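Local coordinates for hypothetical protein AQ_1575 (Aquifex aeolicus, PDB 1LFP) that is a probable transcriptional regulatory protein of the TACO1 family, thought to act by binding DNA, at residues A[139-144]-A[168-173]; A[205-210]-A[235-240]; A[24-29]-A[227-232]; A[84-89]-A[98-103]; A[157-162]-A[185-190]. All coordinates share one frame; numbering follows the deposited sequence.

Overall arrangement
Five contacts sample two sheets and their helices. Interactions 1 and 5 belong together: their centres lie 13 Å apart, and in the four-stranded antiparallel sheet I173 packs on A161, just past helix 149-159, while both I173 and I140 pack on L187 of helix 180-188. Interactions 2, 3 and 4 share the mixed sheet, in which strand 231-239 runs between strands 95-103 and 207-208; interactions 3 and 4 touch, with centres 12 Å apart. Along the chain interaction 4 closes first, interactions 1 and 5 interleave, and interaction 2 follows. Interaction 3, joining residues 24-29 to 227-232, spans nearly the whole sequence and ties the N-terminal helix 21-39 to the mixed sheet.

Interaction 1. Residues A[139-144]-A[168-173]; sequences YIEVPA and EEVHII
E169 makes the first link of this strand pair, its carbonyl O accepting A144 N at 3.0 Å from a donor lying 49° out of the carbonyl plane. Next, V170 lays CG2 against the aliphatic part of E141, 3.5 Å from CG, while the E141 carboxylate takes the hydroxyl of Y139 on its anti side. H171 is bound twice through its backbone, and its N reaches V142 O almost straight (2.8 Å, 174° at the hydrogen). Its imidazole turns beside its own backbone N (chi1 -62°), where A144 CB sits over one face, offset toward the rim; G167 N is hydrogen-bonded to ND1, which helps to set the ring's rotation. I172 reaches back to the tyrosine: CG2 lies 3.4 Å from Y139 CE2, and CD1 is equally near Y139 OH. I173 closes the ladder with two bonds to I140, one each way between N and O. Side chains of I140, V142, H171 and I173 fill the face under helices 149-159 and 180-188. Hydrogen-bonded pairs I140-I173 and V142-H171 thus interleave with non-hydrogen-bonded E141-I172 and P143-V170, the regular register of neighbouring antiparallel strands, here within a four-stranded sheet with helices on one face.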
# COMPACT_ATOMS: atom_id res chain seq x y z
N TYR A 139 2.47 3.51 7.78
CA TYR A 139 2.15 4.50 6.78
C TYR A 139 0.72 4.96 6.97
O TYR A 139 -0.19 4.15 7.01
CB TYR A 139 2.33 3.81 5.42
CG TYR A 139 1.95 4.61 4.22
CD1 TYR A 139 0.69 4.46 3.64
CD2 TYR A 139 2.88 5.44 3.61
CE1 TYR A 139 0.38 5.12 2.45
CE2 TYR A 139 2.58 6.11 2.43
CZ TYR A 139 1.33 5.95 1.86
OH TYR A 139 1.03 6.64 0.70
N ILE A 140 0.54 6.28 7.07
CA ILE A 140 -0.77 6.88 7.27
C ILE A 140 -1.05 7.91 6.21
O ILE A 140 -0.19 8.75 5.93
CB ILE A 140 -0.83 7.56 8.67
CG1 ILE A 140 -0.75 6.47 9.75
CG2 ILE A 140 -2.13 8.41 8.78
CD1 ILE A 140 -0.46 6.98 11.19
N GLU A 141 -2.25 7.85 5.62
CA GLU A 141 -2.64 8.81 4.60
C GLU A 141 -3.74 9.68 5.16
O GLU A 141 -4.62 9.18 5.84
CB GLU A 141 -3.15 8.10 3.33
CG GLU A 141 -2.07 7.94 2.26
CD GLU A 141 -2.50 7.08 1.07
OE1 GLU A 141 -3.69 7.18 0.65
OE2 GLU A 141 -1.64 6.33 0.55
N VAL A 142 -3.66 10.98 4.90
CA VAL A 142 -4.67 11.94 5.37
C VAL A 142 -5.02 12.84 4.21
O VAL A 142 -4.15 13.39 3.52
CB VAL A 142 -4.13 12.78 6.58
CG1 VAL A 142 -2.76 13.24 6.30
CG2 VAL A 142 -5.04 13.98 6.86
N PRO A 143 -6.31 13.00 3.96
CA PRO A 143 -6.81 13.84 2.86
C PRO A 143 -6.40 15.32 2.91
O PRO A 143 -6.70 16.04 3.86
CB PRO A 143 -8.32 13.62 2.91
CG PRO A 143 -8.60 13.11 4.30
CD PRO A 143 -7.40 12.25 4.59
N ALA A 144 -5.71 15.79 1.88
CA ALA A 144 -5.26 17.17 1.85
C ALA A 144 -6.46 18.11 1.93
O ALA A 144 -6.50 19.03 2.76
CB ALA A 144 -4.45 17.44 0.59
N GLU A 168 -0.53 16.88 -2.79
CA GLU A 168 -1.51 17.72 -3.46
C GLU A 168 -2.90 17.19 -3.20
O GLU A 168 -3.88 17.92 -3.21
CB GLU A 168 -1.25 17.73 -4.97
CG GLU A 168 -0.26 18.78 -5.45
CD GLU A 168 -0.78 20.20 -5.30
OE1 GLU A 168 -0.12 21.13 -5.79
OE2 GLU A 168 -1.86 20.39 -4.68
N GLU A 169 -2.96 15.88 -2.97
CA GLU A 169 -4.20 15.18 -2.73
C GLU A 169 -4.17 14.50 -1.38
O GLU A 169 -5.18 14.39 -0.69
CB GLU A 169 -4.38 14.15 -3.83
CG GLU A 169 -3.07 13.49 -4.22
CD GLU A 169 -3.11 12.92 -5.61
OE1 GLU A 169 -2.08 12.37 -6.07
OE2 GLU A 169 -4.18 13.02 -6.25
N VAL A 170 -3.00 14.01 -1.01
CA VAL A 170 -2.88 13.34 0.26
C VAL A 170 -1.55 13.64 0.94
O VAL A 170 -0.52 13.88 0.30
CB VAL A 170 -3.06 11.81 0.10
CG1 VAL A 170 -1.93 11.21 -0.73
CG2 VAL A 170 -3.13 11.16 1.46
N HIS A 171 -1.61 13.66 2.26
CA HIS A 171 -0.43 13.91 3.05
C HIS A 171 -0.05 12.54 3.55
O HIS A 171 -0.92 11.72 3.80
CB HIS A 171 -0.76 14.87 4.19
CG HIS A 171 -1.22 16.22 3.72
ND1 HIS A 171 -0.54 16.95 2.76
CD2 HIS A 171 -2.25 17.01 4.12
CE1 HIS A 171 -1.13 18.12 2.60
NE2 HIS A 171 -2.17 18.18 3.42
N ILE A 172 1.24 12.28 3.65
CA ILE A 172 1.71 10.99 4.10
C ILE A 172 2.50 11.10 5.39
O ILE A 172 3.40 11.93 5.51
CB ILE A 172 2.62 10.37 3.04
CG1 ILE A 172 1.79 10.04 1.80
CG2 ILE A 172 3.34 9.17 3.62
CD1 ILE A 172 2.65 9.68 0.59
N ILE A 173 2.20 10.22 6.33
CA ILE A 173 2.89 10.22 7.60
C ILE A 173 3.46 8.84 7.83
O ILE A 173 2.76 7.85 7.69
CB ILE A 173 1.91 10.55 8.74
CG1 ILE A 173 1.49 12.02 8.63
CG2 ILE A 173 2.58 10.28 10.12
CD1 ILE A 173 0.34 12.41 9.55

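Interaction 2. Residues A[205-210]-A[235-240]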
# COMPACT_ATOMS: atom_id res chain seq x y z
N SER A 205 16.92 5.36 0.51
CA SER A 205 17.58 6.27 -0.42
C SER A 205 16.91 6.07 -1.77
O SER A 205 16.25 5.05 -1.99
CB SER A 205 19.07 5.96 -0.53
OG SER A 205 19.73 7.03 -1.19
N THR A 206 17.10 7.02 -2.69
CA THR A 206 16.46 6.95 -3.99
C THR A 206 17.44 6.93 -5.16
O THR A 206 18.62 7.31 -5.02
CB THR A 206 15.47 8.13 -4.16
OG1 THR A 206 16.18 9.37 -4.00
CG2 THR A 206 14.35 8.06 -3.09
N VAL A 207 16.95 6.46 -6.30
CA VAL A 207 17.76 6.37 -7.51
C VAL A 207 17.25 7.37 -8.53
O VAL A 207 16.17 7.20 -9.11
CB VAL A 207 17.71 4.93 -8.10
CG1 VAL A 207 16.28 4.41 -8.09
CG2 VAL A 207 18.24 4.94 -9.53
N GLN A 208 18.04 8.42 -8.75
CA GLN A 208 17.70 9.48 -9.69
C GLN A 208 17.65 8.94 -11.12
O GLN A 208 18.63 8.38 -11.61
CB GLN A 208 18.75 10.60 -9.61
CG GLN A 208 19.05 11.07 -8.19
CD GLN A 208 18.10 12.16 -7.71
OE1 GLN A 208 18.08 12.50 -6.52
NE2 GLN A 208 17.33 12.73 -8.63
N ILE A 209 16.52 9.12 -11.77
CA ILE A 209 16.35 8.65 -13.15
C ILE A 209 15.94 9.81 -14.05
O ILE A 209 14.80 10.25 -14.04
CB ILE A 209 15.29 7.54 -13.21
CG1 ILE A 209 14.93 7.21 -14.66
CG2 ILE A 209 14.08 7.96 -12.42
CD1 ILE A 209 16.05 6.55 -15.42
N ASN A 210 16.90 10.29 -14.84
CA ASN A 210 16.66 11.42 -15.73
C ASN A 210 16.28 11.09 -17.17
O ASN A 210 15.80 11.96 -17.90
CB ASN A 210 17.88 12.35 -15.71
CG ASN A 210 18.18 12.88 -14.31
OD1 ASN A 210 17.34 13.54 -13.69
ND2 ASN A 210 19.37 12.58 -13.80
N ILE A 235 6.11 -0.66 -4.00
CA ILE A 235 7.03 0.37 -3.50
C ILE A 235 8.31 0.38 -4.32
O ILE A 235 8.86 -0.66 -4.64
CB ILE A 235 7.44 0.15 -2.02
CG1 ILE A 235 6.20 -0.15 -1.16
CG2 ILE A 235 8.12 1.42 -1.47
CD1 ILE A 235 6.20 -1.55 -0.52
N ALA A 236 8.75 1.57 -4.72
CA ALA A 236 9.99 1.65 -5.50
C ALA A 236 10.83 2.79 -4.98
O ALA A 236 10.32 3.69 -4.28
CB ALA A 236 9.67 1.84 -6.98
N ASN A 237 12.12 2.77 -5.29
CA ASN A 237 13.00 3.83 -4.80
C ASN A 237 13.47 4.80 -5.87
O ASN A 237 14.53 5.41 -5.71
CB ASN A 237 14.24 3.26 -4.12
CG ASN A 237 15.17 2.53 -5.06
OD1 ASN A 237 16.26 2.11 -4.65
ND2 ASN A 237 14.76 2.35 -6.30
N PHE A 238 12.71 4.93 -6.94
CA PHE A 238 13.10 5.85 -8.01
C PHE A 238 13.00 7.32 -7.62
O PHE A 238 12.29 7.70 -6.69
CB PHE A 238 12.24 5.65 -9.26
CG PHE A 238 10.78 6.02 -9.06
CD1 PHE A 238 10.39 7.36 -8.86
CD2 PHE A 238 9.81 5.04 -9.01
CE1 PHE A 238 9.05 7.69 -8.59
CE2 PHE A 238 8.47 5.35 -8.75
CZ PHE A 238 8.09 6.69 -8.54
N GLU A 239 13.71 8.14 -8.38
CA GLU A 239 13.69 9.58 -8.20
C GLU A 239 13.55 10.15 -9.61
O GLU A 239 14.50 10.10 -10.38
CB GLU A 239 14.99 10.06 -7.55
CG GLU A 239 14.96 11.51 -7.09
CD GLU A 239 13.89 11.77 -6.05
OE1 GLU A 239 13.62 10.87 -5.22
OE2 GLU A 239 13.33 12.88 -6.05
N ILE A 240 12.36 10.64 -9.93
CA ILE A 240 12.06 11.20 -11.26
C ILE A 240 11.71 12.70 -11.22
O ILE A 240 10.94 13.15 -10.38
CB ILE A 240 10.87 10.45 -11.95
CG1 ILE A 240 9.62 10.49 -11.07
CG2 ILE A 240 11.25 9.02 -12.25
CD1 ILE A 240 8.77 11.73 -11.22
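E239 loses more surface than any other residue here, because both its backbone and its side chain are used. Its N approaches V207 O at 2.7 Å, but from well above the carbonyl plane (52° out of it), so the bond is short yet poorly aimed. Its own carbonyl does better, receiving I209 N at 2.6 Å with an N-H...O angle of 169°; this backbone bond is the sound part of what I209 contributes. The side chain of E239 leaves with CG anti to the backbone N (chi1 -169°) and then bends, which lays it alongside Q208, both pointing the same way. CG rests 3.1 Å from Q208 NE2, with amide and carboxylate planes well turned from each other, and the carboxylate swings back over T206, where OE1 makes a weak hydrogen bond of 3.2 Å with OG1.

N237, the next most covered, contributes chiefly its main chain: its O accepts V207 N at 2.7 Å in the carbonyl plane. Its CB also rests against S205 O at 3.4 Å. Between N237 and E239, F238 is covered by V218 and L222 of helix 212-226 and meets W7 edge-to-face, which brings W7 of the N-terminal region against this part of the sheet.

Strands 207-208 and 231-239 run parallel, joined through helix 212-226 as a beta-alpha-beta unit. Chemically, the pairing relies on three backbone bonds; the polar side chains add the Q208 amide against the E239 methylene CG and one weak hydroxyl-carboxylate bond at the partly solvent-exposed edge.

Interaction 3. Residues A[24-29]-A[227-232]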
# COMPACT_ATOMS: atom_id res chain seq x y z
N LEU A 24 -10.80 -2.32 -6.07
CA LEU A 24 -10.49 -1.80 -4.74
C LEU A 24 -11.09 -2.73 -3.65
O LEU A 24 -10.42 -3.12 -2.68
CB LEU A 24 -11.06 -0.41 -4.58
CG LEU A 24 -10.86 0.22 -3.21
CD1 LEU A 24 -9.43 0.65 -3.08
CD2 LEU A 24 -11.87 1.37 -3.00
N PHE A 25 -12.36 -3.07 -3.81
CA PHE A 25 -13.01 -3.95 -2.83
C PHE A 25 -12.36 -5.31 -2.75
O PHE A 25 -12.33 -5.94 -1.68
CB PHE A 25 -14.49 -4.11 -3.16
CG PHE A 25 -15.29 -2.85 -2.96
CD1 PHE A 25 -16.63 -2.80 -3.33
CD2 PHE A 25 -14.71 -1.74 -2.35
CE1 PHE A 25 -17.40 -1.63 -3.05
CE2 PHE A 25 -15.45 -0.59 -2.07
CZ PHE A 25 -16.80 -0.54 -2.43
N SER A 26 -11.88 -5.79 -3.89
CA SER A 26 -11.24 -7.08 -3.90
C SER A 26 -10.03 -7.02 -2.97
O SER A 26 -9.81 -7.93 -2.18
CB SER A 26 -10.85 -7.45 -5.33
OG SER A 26 -10.11 -8.66 -5.34
N LYS A 27 -9.27 -5.93 -3.05
CA LYS A 27 -8.10 -5.76 -2.21
C LYS A 27 -8.51 -5.52 -0.76
O LYS A 27 -7.83 -5.99 0.17
CB LYS A 27 -7.24 -4.61 -2.77
CG LYS A 27 -6.68 -5.01 -4.16
CD LYS A 27 -5.75 -4.01 -4.85
CE LYS A 27 -5.14 -4.66 -6.13
NZ LYS A 27 -4.16 -3.77 -6.79
N LEU A 28 -9.62 -4.82 -0.52
CA LEU A 28 -10.01 -4.62 0.87
C LEU A 28 -10.45 -5.95 1.49
O LEU A 28 -10.21 -6.19 2.67
CB LEU A 28 -11.11 -3.57 0.98
CG LEU A 28 -10.60 -2.12 0.95
CD1 LEU A 28 -9.96 -1.78 2.28
CD2 LEU A 28 -9.60 -1.91 -0.15
N ILE A 29 -11.11 -6.77 0.69
CA ILE A 29 -11.56 -8.09 1.14
C ILE A 29 -10.33 -8.93 1.53
O ILE A 29 -10.33 -9.60 2.59
CB ILE A 29 -12.32 -8.79 0.00
CG1 ILE A 29 -13.69 -8.09 -0.19
CG2 ILE A 29 -12.46 -10.29 0.32
CD1 ILE A 29 -14.53 -8.65 -1.29
N GLU A 227 -2.14 -3.42 -11.27
CA GLU A 227 -3.33 -3.98 -11.90
C GLU A 227 -3.59 -5.44 -11.60
O GLU A 227 -4.57 -6.01 -12.09
CB GLU A 227 -3.28 -3.75 -13.42
CG GLU A 227 -3.46 -2.29 -13.80
CD GLU A 227 -4.77 -1.71 -13.28
OE1 GLU A 227 -5.85 -2.18 -13.72
OE2 GLU A 227 -4.73 -0.79 -12.43
N LEU A 228 -2.73 -6.05 -10.79
CA LEU A 228 -2.91 -7.43 -10.42
C LEU A 228 -3.73 -7.45 -9.14
O LEU A 228 -3.44 -6.72 -8.16
CB LEU A 228 -1.56 -8.13 -10.19
CG LEU A 228 -0.60 -8.11 -11.38
CD1 LEU A 228 0.69 -8.84 -11.01
CD2 LEU A 228 -1.25 -8.76 -12.59
N ASP A 229 -4.77 -8.28 -9.16
CA ASP A 229 -5.65 -8.46 -8.03
C ASP A 229 -4.85 -8.94 -6.83
O ASP A 229 -5.16 -8.63 -5.70
CB ASP A 229 -6.71 -9.52 -8.34
CG ASP A 229 -7.91 -8.95 -9.07
OD1 ASP A 229 -8.68 -9.76 -9.64
OD2 ASP A 229 -8.09 -7.71 -9.07
N ASP A 230 -3.82 -9.72 -7.10
CA ASP A 230 -3.00 -10.26 -6.00
C ASP A 230 -2.12 -9.19 -5.37
O ASP A 230 -1.58 -9.39 -4.29
CB ASP A 230 -2.09 -11.39 -6.50
CG ASP A 230 -2.85 -12.64 -6.95
OD1 ASP A 230 -3.96 -12.90 -6.45
OD2 ASP A 230 -2.31 -13.40 -7.80
N VAL A 231 -1.93 -8.05 -6.04
CA VAL A 231 -1.05 -7.05 -5.46
C VAL A 231 -1.75 -6.03 -4.55
O VAL A 231 -2.76 -5.45 -4.95
CB VAL A 231 -0.27 -6.25 -6.59
CG1 VAL A 231 0.65 -5.24 -5.97
CG2 VAL A 231 0.53 -7.24 -7.48
N GLN A 232 -1.21 -5.83 -3.35
CA GLN A 232 -1.76 -4.87 -2.37
C GLN A 232 -0.96 -3.56 -2.41
O GLN A 232 -1.53 -2.46 -2.36
CB GLN A 232 -1.67 -5.38 -0.92
CG GLN A 232 -2.56 -6.57 -0.55
CD GLN A 232 -4.00 -6.19 -0.23
OE1 GLN A 232 -4.29 -5.28 0.58
NE2 GLN A 232 -4.91 -6.89 -0.85
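A turn of helix 21-39 faces the type I beta turn L228-V231, and the two backbones come nearest at K27 and Q232, whose CA atoms are 6.4 Å apart. These two residues do most of the joining, their side chains sliding past each other in opposite directions. Q232 starts beside its own backbone N and folds sharply at its second torsion (chi2 -81°), so that NE2 reaches K27 O at 3.2 Å. The donor direction is good, at 164° and within the amide plane, although the bond comes from the flank of the carbonyl, with a C=O...N angle of 111°. K27, in contrast, is extended from CG to its ammonium, carrying NZ across to the turn and into a weak 3.3 Å bond with L228 O. The stronger partner of that ammonium is E226, with which it forms a salt bridge at the end of helix 212-226. L228 O also accepts V231 N at 2.9 Å, the bond that closes the turn. D230, within the turn, and Q232, just after it, bond through their backbones to T102 and L100. The turn and the start of strand 231-239 thereby lie between strand 95-103 and helix 21-39, with K27 and Q232 making the helix side.

Interaction 4. Residues A[84-89]-A[98-103]; sequences EVIYEG and MVLATT
I86 and L100 pair across a beta hairpin formed by strands 83-91 and 95-103, whose packing is uneven: close at V85-A101, Y87-V99 and I86-L100, looser at the ends. V85 CG1 lies 3.6 Å from A101 CB, on the face shared with Y87 and V99. Backbone bonds run both ways in each of the pairs V85-A101 and Y87-V99; the straightest, A101 N to V85 O (2.9 Å), has 171° at the hydrogen. On the other face I86 folds at chi2 (-47°), bringing CD1 to 3.4 Å from L100 CG, tighter than usual carbon contact. At the looser, partly exposed end, E84 CG and T102 OG1 are 4.1 Å apart, the two side chains lying side by side. E88 CG stands 4.4 Å from CG of M98, a selenomethionine, a pair loosely met but buried. Both glutamates direct their acids elsewhere, E84 into a salt bridge with R48 and E88 to the amides of G128, V130 and S131. The Y87 hydroxyl bonds to T110 of helix 106-119, and the ring is bordered twice: V85 CG2 sits over one face toward the rim, while A101 CB touches the edge near the ring plane, 3.9 Å from CE2.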
# COMPACT_ATOMS: atom_id res chain seq x y z
N GLU A 84 0.42 -13.67 2.60
CA GLU A 84 1.15 -12.48 2.14
C GLU A 84 2.53 -12.90 1.65
O GLU A 84 3.23 -13.64 2.34
CB GLU A 84 1.32 -11.46 3.27
CG GLU A 84 0.04 -11.01 3.95
CD GLU A 84 0.24 -9.84 4.90
OE1 GLU A 84 -0.15 -8.71 4.53
OE2 GLU A 84 0.79 -10.03 6.01
N VAL A 85 2.90 -12.45 0.45
CA VAL A 85 4.21 -12.79 -0.10
C VAL A 85 4.86 -11.47 -0.51
O VAL A 85 4.17 -10.57 -0.94
CB VAL A 85 4.07 -13.73 -1.34
CG1 VAL A 85 3.09 -13.17 -2.33
CG2 VAL A 85 5.42 -13.92 -2.02
N ILE A 86 6.17 -11.38 -0.33
CA ILE A 86 6.88 -10.18 -0.72
C ILE A 86 7.74 -10.49 -1.90
O ILE A 86 8.57 -11.40 -1.84
CB ILE A 86 7.76 -9.67 0.42
CG1 ILE A 86 6.85 -9.35 1.61
CG2 ILE A 86 8.57 -8.46 -0.04
CD1 ILE A 86 5.68 -8.54 1.18
N TYR A 87 7.54 -9.77 -3.00
CA TYR A 87 8.37 -9.97 -4.17
C TYR A 87 9.35 -8.83 -4.23
O TYR A 87 9.09 -7.74 -3.72
CB TYR A 87 7.53 -10.00 -5.45
CG TYR A 87 6.66 -11.21 -5.53
CD1 TYR A 87 7.19 -12.46 -5.88
CD2 TYR A 87 5.32 -11.12 -5.21
CE1 TYR A 87 6.39 -13.57 -5.90
CE2 TYR A 87 4.50 -12.24 -5.23
CZ TYR A 87 5.04 -13.46 -5.57
OH TYR A 87 4.19 -14.54 -5.55
N GLU A 88 10.52 -9.12 -4.78
CA GLU A 88 11.58 -8.12 -4.85
C GLU A 88 12.23 -8.21 -6.23
O GLU A 88 12.49 -9.31 -6.72
CB GLU A 88 12.65 -8.44 -3.78
CG GLU A 88 12.14 -8.29 -2.38
CD GLU A 88 13.17 -8.70 -1.32
OE1 GLU A 88 14.32 -8.20 -1.34
OE2 GLU A 88 12.81 -9.52 -0.45
N GLY A 89 12.47 -7.06 -6.87
CA GLY A 89 13.09 -7.09 -8.17
C GLY A 89 13.53 -5.70 -8.59
O GLY A 89 13.47 -4.70 -7.80
N MSE A 98 9.65 -3.32 -4.40
CA MSE A 98 9.15 -4.39 -3.50
C MSE A 98 7.66 -4.49 -3.85
O MSE A 98 7.00 -3.49 -4.12
CB MSE A 98 9.33 -4.04 -2.03
CG MSE A 98 10.80 -4.20 -1.52
SE MSE A 98 11.11 -3.74 0.22
CE MSE A 98 10.33 -2.22 0.12
N VAL A 99 7.12 -5.70 -3.82
CA VAL A 99 5.72 -5.88 -4.16
C VAL A 99 5.14 -6.68 -3.03
O VAL A 99 5.68 -7.71 -2.72
CB VAL A 99 5.57 -6.68 -5.46
CG1 VAL A 99 4.08 -6.98 -5.73
CG2 VAL A 99 6.21 -5.88 -6.62
N LEU A 100 4.07 -6.17 -2.41
CA LEU A 100 3.42 -6.86 -1.31
C LEU A 100 2.16 -7.48 -1.92
O LEU A 100 1.29 -6.77 -2.43
CB LEU A 100 3.12 -5.85 -0.20
CG LEU A 100 4.22 -5.52 0.83
CD1 LEU A 100 5.60 -5.30 0.19
CD2 LEU A 100 3.74 -4.36 1.68
N ALA A 101 2.09 -8.80 -1.92
CA ALA A 101 0.95 -9.48 -2.52
C ALA A 101 0.24 -10.37 -1.50
O ALA A 101 0.82 -10.74 -0.48
CB ALA A 101 1.42 -10.29 -3.71
N THR A 102 -1.04 -10.64 -1.74
CA THR A 102 -1.83 -11.52 -0.87
C THR A 102 -2.47 -12.42 -1.90
O THR A 102 -3.34 -11.97 -2.66
CB THR A 102 -2.91 -10.75 -0.06
OG1 THR A 102 -2.29 -9.79 0.80
CG2 THR A 102 -3.72 -11.74 0.80
N THR A 103 -2.05 -13.69 -1.93
CA THR A 103 -2.49 -14.62 -2.95
C THR A 103 -2.81 -16.00 -2.40
O THR A 103 -2.33 -16.38 -1.32
CB THR A 103 -1.40 -14.73 -4.08
OG1 THR A 103 -1.83 -15.64 -5.10
CG2 THR A 103 -0.06 -15.20 -3.52

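Interaction 5. Residues A[157-162]-A[185-190]; sequences IEVGAE and ENLEKL
K189 N to E185 O, at 2.9 Å, is the shortest polar bond in the turn of helix that presents N186, L187 and L190 to V159. Across the contact itself the meeting is mostly of carbon with carbon. V159 lies at the centre, at the end of helix 149-159, and its two methyls divide the work. CG1, set anti to the backbone N (chi1 175°), touches N186 CB at 3.6 Å. CG2 reaches in the other direction between two leucines, 3.6 Å from L187 CD2 and 3.8 Å from L190 CD1. L190 slides past the valine from the opposite direction, and L190 CD1 also lies 3.9 Å from E158 CD. The glutamate is fully extended to arrive there. G160, with positive phi, is the C-prime residue of the Schellman motif ending the first helix; the chain then leads to A161, which packs on I173 of the sheet. L187 also rests on I140 and I173. The contact is therefore carbon-based, with few directional demands, and sets the E158 carboxylate against a leucine methyl, while a polar link between the helix ends comes from K155, whose ammonium is hydrogen-bonded to L190 O.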
# COMPACT_ATOMS: atom_id res chain seq x y z
N ILE A 157 4.11 16.20 14.02
CA ILE A 157 5.22 16.40 14.96
C ILE A 157 4.72 16.22 16.38
O ILE A 157 5.37 15.57 17.22
CB ILE A 157 5.82 17.81 14.81
CG1 ILE A 157 6.53 17.92 13.46
CG2 ILE A 157 6.79 18.11 15.94
CD1 ILE A 157 6.86 19.34 13.09
N GLU A 158 3.54 16.78 16.66
CA GLU A 158 2.97 16.71 17.98
C GLU A 158 2.75 15.27 18.42
O GLU A 158 2.97 14.95 19.58
CB GLU A 158 1.63 17.49 18.00
CG GLU A 158 0.93 17.48 19.32
CD GLU A 158 -0.37 18.30 19.30
OE1 GLU A 158 -1.07 18.29 20.33
OE2 GLU A 158 -0.67 18.95 18.27
N VAL A 159 2.36 14.39 17.49
CA VAL A 159 2.10 12.99 17.87
C VAL A 159 3.42 12.21 17.88
O VAL A 159 3.51 11.12 18.44
CB VAL A 159 1.12 12.31 16.88
CG1 VAL A 159 0.97 10.84 17.22
CG2 VAL A 159 -0.26 13.00 16.96
N GLY A 160 4.43 12.76 17.22
CA GLY A 160 5.73 12.10 17.22
C GLY A 160 6.09 11.19 16.06
O GLY A 160 6.71 10.14 16.28
N ALA A 161 5.78 11.61 14.84
CA ALA A 161 6.06 10.83 13.63
C ALA A 161 7.52 10.66 13.22
O ALA A 161 8.42 11.40 13.63
CB ALA A 161 5.29 11.39 12.46
N GLU A 162 7.74 9.68 12.35
CA GLU A 162 9.05 9.35 11.84
C GLU A 162 9.43 10.25 10.65
O GLU A 162 10.59 10.66 10.51
CB GLU A 162 9.04 7.86 11.44
CG GLU A 162 10.35 7.29 10.95
CD GLU A 162 11.37 7.06 12.05
OE1 GLU A 162 12.52 6.76 11.71
OE2 GLU A 162 11.02 7.18 13.25
N GLU A 185 -4.36 6.53 16.23
CA GLU A 185 -5.30 6.86 17.32
C GLU A 185 -5.09 8.28 17.83
O GLU A 185 -6.03 9.07 17.97
CB GLU A 185 -5.09 5.87 18.47
CG GLU A 185 -6.25 5.80 19.43
CD GLU A 185 -7.01 4.49 19.32
OE1 GLU A 185 -6.43 3.44 19.70
OE2 GLU A 185 -8.17 4.51 18.85
N ASN A 186 -3.83 8.63 18.08
CA ASN A 186 -3.52 9.97 18.57
C ASN A 186 -3.84 11.06 17.57
O ASN A 186 -4.18 12.19 17.95
CB ASN A 186 -2.05 10.02 18.98
CG ASN A 186 -1.80 9.31 20.30
OD1 ASN A 186 -0.68 8.93 20.60
ND2 ASN A 186 -2.86 9.14 21.09
N LEU A 187 -3.71 10.75 16.28
CA LEU A 187 -4.03 11.73 15.24
C LEU A 187 -5.56 11.89 15.14
O LEU A 187 -6.06 12.98 14.98
CB LEU A 187 -3.52 11.28 13.86
CG LEU A 187 -2.00 11.43 13.68
CD1 LEU A 187 -1.56 10.68 12.40
CD2 LEU A 187 -1.61 12.97 13.63
N GLU A 188 -6.30 10.80 15.21
CA GLU A 188 -7.75 11.00 15.11
C GLU A 188 -8.26 11.72 16.36
O GLU A 188 -9.20 12.49 16.27
CB GLU A 188 -8.50 9.68 14.85
CG GLU A 188 -8.03 8.45 15.57
CD GLU A 188 -8.39 7.16 14.81
OE1 GLU A 188 -8.47 6.10 15.45
OE2 GLU A 188 -8.58 7.21 13.58
N LYS A 189 -7.63 11.46 17.51
CA LYS A 189 -7.99 12.09 18.78
C LYS A 189 -7.75 13.60 18.74
O LYS A 189 -8.24 14.34 19.60
CB LYS A 189 -7.19 11.44 19.91
CG LYS A 189 -7.60 11.84 21.30
CD LYS A 189 -7.82 10.61 22.16
CE LYS A 189 -6.60 9.68 22.14
NZ LYS A 189 -6.80 8.47 23.00
N LEU A 190 -6.99 14.06 17.74
CA LEU A 190 -6.71 15.48 17.52
C LEU A 190 -7.50 16.02 16.34
O LEU A 190 -7.24 17.12 15.86
CB LEU A 190 -5.23 15.73 17.27
CG LEU A 190 -4.33 15.14 18.33
CD1 LEU A 190 -2.89 15.56 18.01
CD2 LEU A 190 -4.74 15.58 19.72